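PDB 3SG0: extracellular ligand-binding receptor from Rhodopseudomonas palustris, which probably binds aromatic acids such as benzoylformate outside the cytoplasm as the solute-binding component of a transport system. Local coordinates for residues Pro141-Met146 with Gln245-Ala250; Ser97-Ser102 with Asp169-Gly174. One frame throughout, in Å; residues are numbered along the deposited sequence.

Interaction 1 of 2, residues Pro141-Met146 with Gln245-Ala250; sequences PNDDIM and QTHGVA. With 173 (benzoyl-formic acid), chain B.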
loop_
_atom_site.group_PDB
_atom_site.type_symbol
_atom_site.label_atom_id
_atom_site.label_comp_id
_atom_site.label_asym_id
_atom_site.label_seq_id
_atom_site.Cartn_x
_atom_site.Cartn_y
_atom_site.Cartn_z
ATOM N N PRO A 141 4.490 3.999 -0.756
ATOM C CA PRO A 141 4.693 5.427 -0.472
ATOM C C PRO A 141 3.579 6.033 0.372
ATOM O O PRO A 141 2.400 5.739 0.181
ATOM C CB PRO A 141 4.728 6.052 -1.870
ATOM C CG PRO A 141 5.251 4.941 -2.743
ATOM C CD PRO A 141 4.552 3.721 -2.203
ATOM N N ASN A 142 3.972 6.889 1.311
ATOM C CA ASN A 142 3.007 7.577 2.154
ATOM C C ASN A 142 1.948 8.294 1.322
ATOM O O ASN A 142 2.257 8.989 0.344
ATOM C CB ASN A 142 3.716 8.591 3.047
ATOM C CG ASN A 142 4.492 7.948 4.183
ATOM O OD1 ASN A 142 4.345 6.765 4.482
ATOM N ND2 ASN A 142 5.324 8.752 4.834
ATOM N N ASP A 143 0.694 8.158 1.747
ATOM C CA ASP A 143 -0.424 8.724 1.006
ATOM C C ASP A 143 -0.349 10.229 0.854
ATOM O O ASP A 143 -0.895 10.760 -0.109
ATOM C CB ASP A 143 -1.759 8.344 1.650
ATOM C CG ASP A 143 -2.131 6.906 1.395
ATOM O OD1 ASP A 143 -1.940 6.448 0.240
ATOM O OD2 ASP A 143 -2.598 6.242 2.342
ATOM N N ASP A 144 0.298 10.936 1.776
ATOM C CA ASP A 144 0.384 12.383 1.616
ATOM C C ASP A 144 1.166 12.781 0.362
ATOM O O ASP A 144 0.834 13.778 -0.287
ATOM C CB ASP A 144 0.871 13.108 2.890
ATOM C CG ASP A 144 2.231 12.645 3.386
ATOM O OD1 ASP A 144 2.687 11.544 3.048
ATOM O OD2 ASP A 144 2.852 13.406 4.166
ATOM N N ILE A 145 2.180 11.994 0.007
ATOM C CA ILE A 145 2.933 12.226 -1.222
ATOM C C ILE A 145 2.015 12.091 -2.431
ATOM O O ILE A 145 2.021 12.919 -3.343
ATOM C CB ILE A 145 4.094 11.217 -1.353
ATOM C CG1 ILE A 145 5.091 11.386 -0.204
ATOM C CG2 ILE A 145 4.789 11.356 -2.703
ATOM C CD1 ILE A 145 6.089 10.242 -0.089
HETATM N N MSE A 146 1.219 11.030 -2.432
HETATM C CA MSE A 146 0.308 10.777 -3.534
HETATM C C MSE A 146 -0.802 11.820 -3.599
HETATM O O MSE A 146 -1.174 12.274 -4.684
HETATM C CB MSE A 146 -0.281 9.371 -3.426
HETATM C CG MSE A 146 0.779 8.271 -3.485
HETATM SE SE MSE A 146 1.725 8.245 -5.205
HETATM C CE MSE A 146 3.228 7.111 -4.782
ATOM N N GLN A 245 -9.097 8.531 -8.428
ATOM C CA GLN A 245 -9.030 7.533 -7.374
ATOM C C GLN A 245 -7.635 7.596 -6.756
ATOM O O GLN A 245 -6.943 8.612 -6.885
ATOM C CB GLN A 245 -9.379 6.140 -7.915
ATOM C CG GLN A 245 -10.843 5.995 -8.349
ATOM C CD GLN A 245 -11.680 5.129 -7.409
ATOM O OE1 GLN A 245 -11.316 4.882 -6.260
ATOM N NE2 GLN A 245 -12.814 4.652 -7.908
ATOM N N THR A 246 -7.251 6.525 -6.071
ATOM C CA THR A 246 -5.969 6.418 -5.379
ATOM C C THR A 246 -5.300 5.107 -5.759
ATOM O O THR A 246 -5.909 4.245 -6.397
ATOM C CB THR A 246 -6.136 6.398 -3.853
ATOM O OG1 THR A 246 -6.772 5.172 -3.461
ATOM C CG2 THR A 246 -6.932 7.597 -3.360
ATOM N N HIS A 247 -4.055 4.931 -5.323
ATOM C CA HIS A 247 -3.329 3.699 -5.600
ATOM C C HIS A 247 -3.932 2.458 -4.939
ATOM O O HIS A 247 -3.474 1.346 -5.191
ATOM C CB HIS A 247 -1.835 3.836 -5.283
ATOM C CG HIS A 247 -1.524 4.184 -3.858
ATOM N ND1 HIS A 247 -0.224 4.294 -3.411
ATOM C CD2 HIS A 247 -2.314 4.454 -2.788
ATOM C CE1 HIS A 247 -0.226 4.616 -2.130
ATOM N NE2 HIS A 247 -1.481 4.721 -1.726
ATOM N N GLY A 248 -4.958 2.638 -4.106
ATOM C CA GLY A 248 -5.733 1.508 -3.616
ATOM C C GLY A 248 -6.466 0.767 -4.726
ATOM O O GLY A 248 -6.916 -0.362 -4.503
ATOM N N VAL A 249 -6.589 1.368 -5.908
ATOM C CA VAL A 249 -7.329 0.728 -6.990
ATOM C C VAL A 249 -6.435 0.062 -8.030
ATOM O O VAL A 249 -6.936 -0.455 -9.027
ATOM C CB VAL A 249 -8.302 1.712 -7.703
ATOM C CG1 VAL A 249 -9.138 2.479 -6.679
ATOM C CG2 VAL A 249 -7.567 2.659 -8.659
ATOM N N ALA A 250 -5.123 0.054 -7.792
ATOM C CA ALA A 250 -4.137 -0.293 -8.817
ATOM C C ALA A 250 -4.020 -1.796 -9.090
ATOM O O ALA A 250 -2.940 -2.294 -9.435
ATOM C CB ALA A 250 -2.787 0.310 -8.450
HETATM O O1B 173 B . -3.745 1.369 3.628
HETATM C C1 173 B . -4.834 0.962 3.325
HETATM O O1A 173 B . -5.898 0.893 4.217
HETATM C C2 173 B . -5.181 0.719 1.880
HETATM O O2 173 B . -6.319 0.577 1.546
HETATM C C1G 173 B . -4.043 0.603 0.915
HETATM C C2D 173 B . -2.834 -0.248 1.291
HETATM C C2E 173 B . -1.662 -0.356 0.338
HETATM C C3 173 B . -1.705 0.408 -0.984
HETATM C C1E 173 B . -2.936 1.264 -1.334
HETATM C C1D 173 B . -4.119 1.366 -0.394
#
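D143 and H247 show how a carboxylate can fix the rotation of an imidazole that serves as one wall of a ligand pocket. The carboxylate plane is turned 70° away from the ring plane, and H247 NE2 donates to D143 OD1 over 2.7 Å. The donor meets OD1 almost end-on, yet OD1 is tilted out of the imidazole plane, and the N-H···O angle of 138° makes the bond distinctly bent. Beside it, P141 O lies at the ring edge, in plane, 3.7 Å from H247 CE1. With CG of H247 placed between the backbone N and the carbonyl carbon (chi1 59°), the ring reaches across to the first turn of helix 143-156. Its two faces have different neighbours. M146, present as selenomethionine, crosses at about a right angle and puts CG over one face, 4.0 Å from H247 CE1; its selenium approaches obliquely, 5.3 Å from the ring centroid. Benzoyl-formic acid covers the opposite face, with C1E 3.6 Å from H247 CD2, and G248 CA lies equally near C1D of the same phenyl ring. The second ring nitrogen, H247 ND1, is hydrogen-bonded to E270, while D143 OD1 is shared with the hydroxyl of Y175. Just before the histidine, T246 OG1 accepts from G248 N in an ST turn. A buried imidazole bonded to a carboxylate at each nitrogen is likely to favour protonation at both, and with its rotation fixed it presents a flat surface to the aromatic half of the ligand.

Interaction 2 of 2, residues Ser97-Ser102 with Asp169-Gly174; sequences SLTPVS and DAYGEG. With 173 (benzoyl-formic acid), chain B.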
loop_
_atom_site.group_PDB
_atom_site.type_symbol
_atom_site.label_atom_id
_atom_site.label_comp_id
_atom_site.label_asym_id
_atom_site.label_seq_id
_atom_site.Cartn_x
_atom_site.Cartn_y
_atom_site.Cartn_z
ATOM N N SER A 97 -2.407 -5.553 5.528
ATOM C CA SER A 97 -2.653 -5.024 4.192
ATOM C C SER A 97 -3.300 -3.651 4.198
ATOM O O SER A 97 -3.205 -2.920 3.210
ATOM C CB SER A 97 -3.604 -5.954 3.446
ATOM O OG SER A 97 -3.184 -7.306 3.480
ATOM N N LEU A 98 -4.009 -3.343 5.282
ATOM C CA LEU A 98 -4.842 -2.145 5.371
ATOM C C LEU A 98 -4.405 -1.297 6.545
ATOM O O LEU A 98 -3.873 -1.816 7.529
ATOM C CB LEU A 98 -6.316 -2.502 5.573
ATOM C CG LEU A 98 -6.901 -3.638 4.744
ATOM C CD1 LEU A 98 -8.391 -3.815 5.055
ATOM C CD2 LEU A 98 -6.678 -3.408 3.264
ATOM N N THR A 99 -4.668 -0.003 6.457
ATOM C CA THR A 99 -4.270 0.928 7.495
ATOM C C THR A 99 -4.945 0.675 8.852
ATOM O O THR A 99 -4.252 0.570 9.862
ATOM C CB THR A 99 -4.451 2.383 7.022
ATOM O OG1 THR A 99 -3.517 2.657 5.973
ATOM C CG2 THR A 99 -4.210 3.350 8.157
ATOM N N PRO A 100 -6.285 0.569 8.906
ATOM C CA PRO A 100 -6.911 0.338 10.215
ATOM C C PRO A 100 -6.433 -0.960 10.866
ATOM O O PRO A 100 -6.344 -1.063 12.092
ATOM C CB PRO A 100 -8.414 0.257 9.882
ATOM C CG PRO A 100 -8.488 -0.006 8.401
ATOM C CD PRO A 100 -7.283 0.679 7.825
ATOM N N VAL A 101 -6.147 -1.957 10.044
ATOM C CA VAL A 101 -5.722 -3.258 10.536
ATOM C C VAL A 101 -4.278 -3.207 11.033
ATOM O O VAL A 101 -3.911 -3.886 11.997
ATOM C CB VAL A 101 -5.914 -4.335 9.449
ATOM C CG1 VAL A 101 -5.537 -5.692 9.969
ATOM C CG2 VAL A 101 -7.358 -4.334 8.959
ATOM N N SER A 102 -3.463 -2.378 10.385
ATOM C CA SER A 102 -2.043 -2.256 10.719
ATOM C C SER A 102 -1.750 -1.383 11.930
ATOM O O SER A 102 -0.760 -1.602 12.623
ATOM C CB SER A 102 -1.275 -1.688 9.530
ATOM O OG SER A 102 -1.308 -2.578 8.430
ATOM N N ASP A 169 -12.129 5.904 7.550
ATOM C CA ASP A 169 -11.031 5.376 8.347
ATOM C C ASP A 169 -9.779 6.191 8.068
ATOM O O ASP A 169 -9.822 7.167 7.310
ATOM C CB ASP A 169 -10.814 3.873 8.099
ATOM C CG ASP A 169 -10.368 3.545 6.679
ATOM O OD1 ASP A 169 -9.757 4.393 5.999
ATOM O OD2 ASP A 169 -10.623 2.396 6.249
ATOM N N ALA A 170 -8.664 5.806 8.679
ATOM C CA ALA A 170 -7.457 6.618 8.587
ATOM C C ALA A 170 -6.874 6.659 7.173
ATOM O O ALA A 170 -6.183 7.609 6.815
ATOM C CB ALA A 170 -6.413 6.146 9.583
ATOM N N TYR A 171 -7.143 5.634 6.366
ATOM C CA TYR A 171 -6.704 5.671 4.972
ATOM C C TYR A 171 -7.446 6.760 4.201
ATOM O O TYR A 171 -6.834 7.643 3.592
ATOM C CB TYR A 171 -6.907 4.320 4.289
ATOM C CG TYR A 171 -6.553 4.348 2.816
ATOM C CD1 TYR A 171 -5.224 4.346 2.403
ATOM C CD2 TYR A 171 -7.543 4.391 1.842
ATOM C CE1 TYR A 171 -4.897 4.382 1.069
ATOM C CE2 TYR A 171 -7.223 4.433 0.500
ATOM C CZ TYR A 171 -5.893 4.423 0.120
ATOM O OH TYR A 171 -5.525 4.450 -1.208
ATOM N N GLY A 172 -8.773 6.708 4.223
ATOM C CA GLY A 172 -9.554 7.713 3.527
ATOM C C GLY A 172 -9.258 9.102 4.050
ATOM O O GLY A 172 -9.023 10.036 3.283
ATOM N N GLU A 173 -9.262 9.248 5.368
ATOM C CA GLU A 173 -9.085 10.568 5.966
ATOM C C GLU A 173 -7.705 11.170 5.704
ATOM O O GLU A 173 -7.554 12.390 5.693
ATOM C CB GLU A 173 -9.409 10.540 7.461
ATOM C CG GLU A 173 -10.899 10.379 7.739
ATOM C CD GLU A 173 -11.714 11.542 7.192
ATOM O OE1 GLU A 173 -11.611 12.656 7.745
ATOM O OE2 GLU A 173 -12.448 11.354 6.204
ATOM N N GLY A 174 -6.704 10.330 5.474
ATOM C CA GLY A 174 -5.398 10.837 5.097
ATOM C C GLY A 174 -5.433 11.563 3.762
ATOM O O GLY A 174 -4.719 12.553 3.569
HETATM O O1B 173 B . -3.745 1.369 3.628
HETATM C C1 173 B . -4.834 0.962 3.325
HETATM O O1A 173 B . -5.898 0.893 4.217
HETATM C C2 173 B . -5.181 0.719 1.880
HETATM O O2 173 B . -6.319 0.577 1.546
HETATM C C1G 173 B . -4.043 0.603 0.915
HETATM C C2D 173 B . -2.834 -0.248 1.291
HETATM C C2E 173 B . -1.662 -0.356 0.338
HETATM C C3 173 B . -1.705 0.408 -0.984
HETATM C C1E 173 B . -2.936 1.264 -1.334
HETATM C C1D 173 B . -4.119 1.366 -0.394
#
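T99 OG1 has two partners: it donates to carboxylate oxygen O1B of benzoyl-formic acid over 2.7 Å and is also hydrogen-bonded to A122 N. The backbone N of T99 holds the other oxygen, O1A, in an almost straight bond (176°), so hydroxyl and amide of one residue take up both carboxylate oxygens. The hydroxyl is positioned by a first torsion that sets OG1 beside the backbone N (chi1 -67°); this leaves CG2 to reach over the cleft, where it meets A170 CB at 3.8 Å. In one of its two conformers P100 brings CG against OD2 of D169. These van der Waals touches join the starts of helices 99-111 and 170-186, which come from the two lobes of this periplasmic binding protein fold. D169 caps the second helix: OD1 takes G172 N at 3.1 Å, and Y171 N more weakly, while OD2 forms a salt bridge with R198. From the same helix Y171 extends with CG opposite the backbone N (chi1 176°), turning one face of its ring to the ligand; the keto oxygen O2 rests 3.8 Å above the ring plane, over its centre, and CE1 comes within 3.4 Å of the phenyl atom C1D. Replacing Y171 with a leucine would probably take away this flat cover over the keto group and leave T246 OG1 without its hydroxyl mate. R198 NH2 and A121 N also bond the ligand, so T99, at a helix start whose dipole may favour a negative charge, supplies part of the grip. The direct touch between the helix starts is van der Waals packing, and the ligand bridges them, bonded to T99 and lying against Y171, consistent with a cleft that closes over its solute.

How the interactions relate
From the N terminus the chain passes 97-102, 141-146, 169-174 and 245-250, so the two contacts cross: interaction 2 closes a loop of 66 residues, interaction 1 one of 98, and each takes in one segment of the other. The first segment follows strand 92-94 of the six-stranded sheet; the last two follow strands 161-167 and 242-244 of the four-stranded sheet. Interaction 2 joins the lobes across the cleft, at the ligand's carboxylate and part of its length. Interaction 1, at the phenyl ring, ties the start of helix 143-156, just past the crossover from edge strand 136-138, to the loop after 242-244. They meet where Y171 OH and T246 OG1 lie 2.7 Å apart, a probable hydrogen bond.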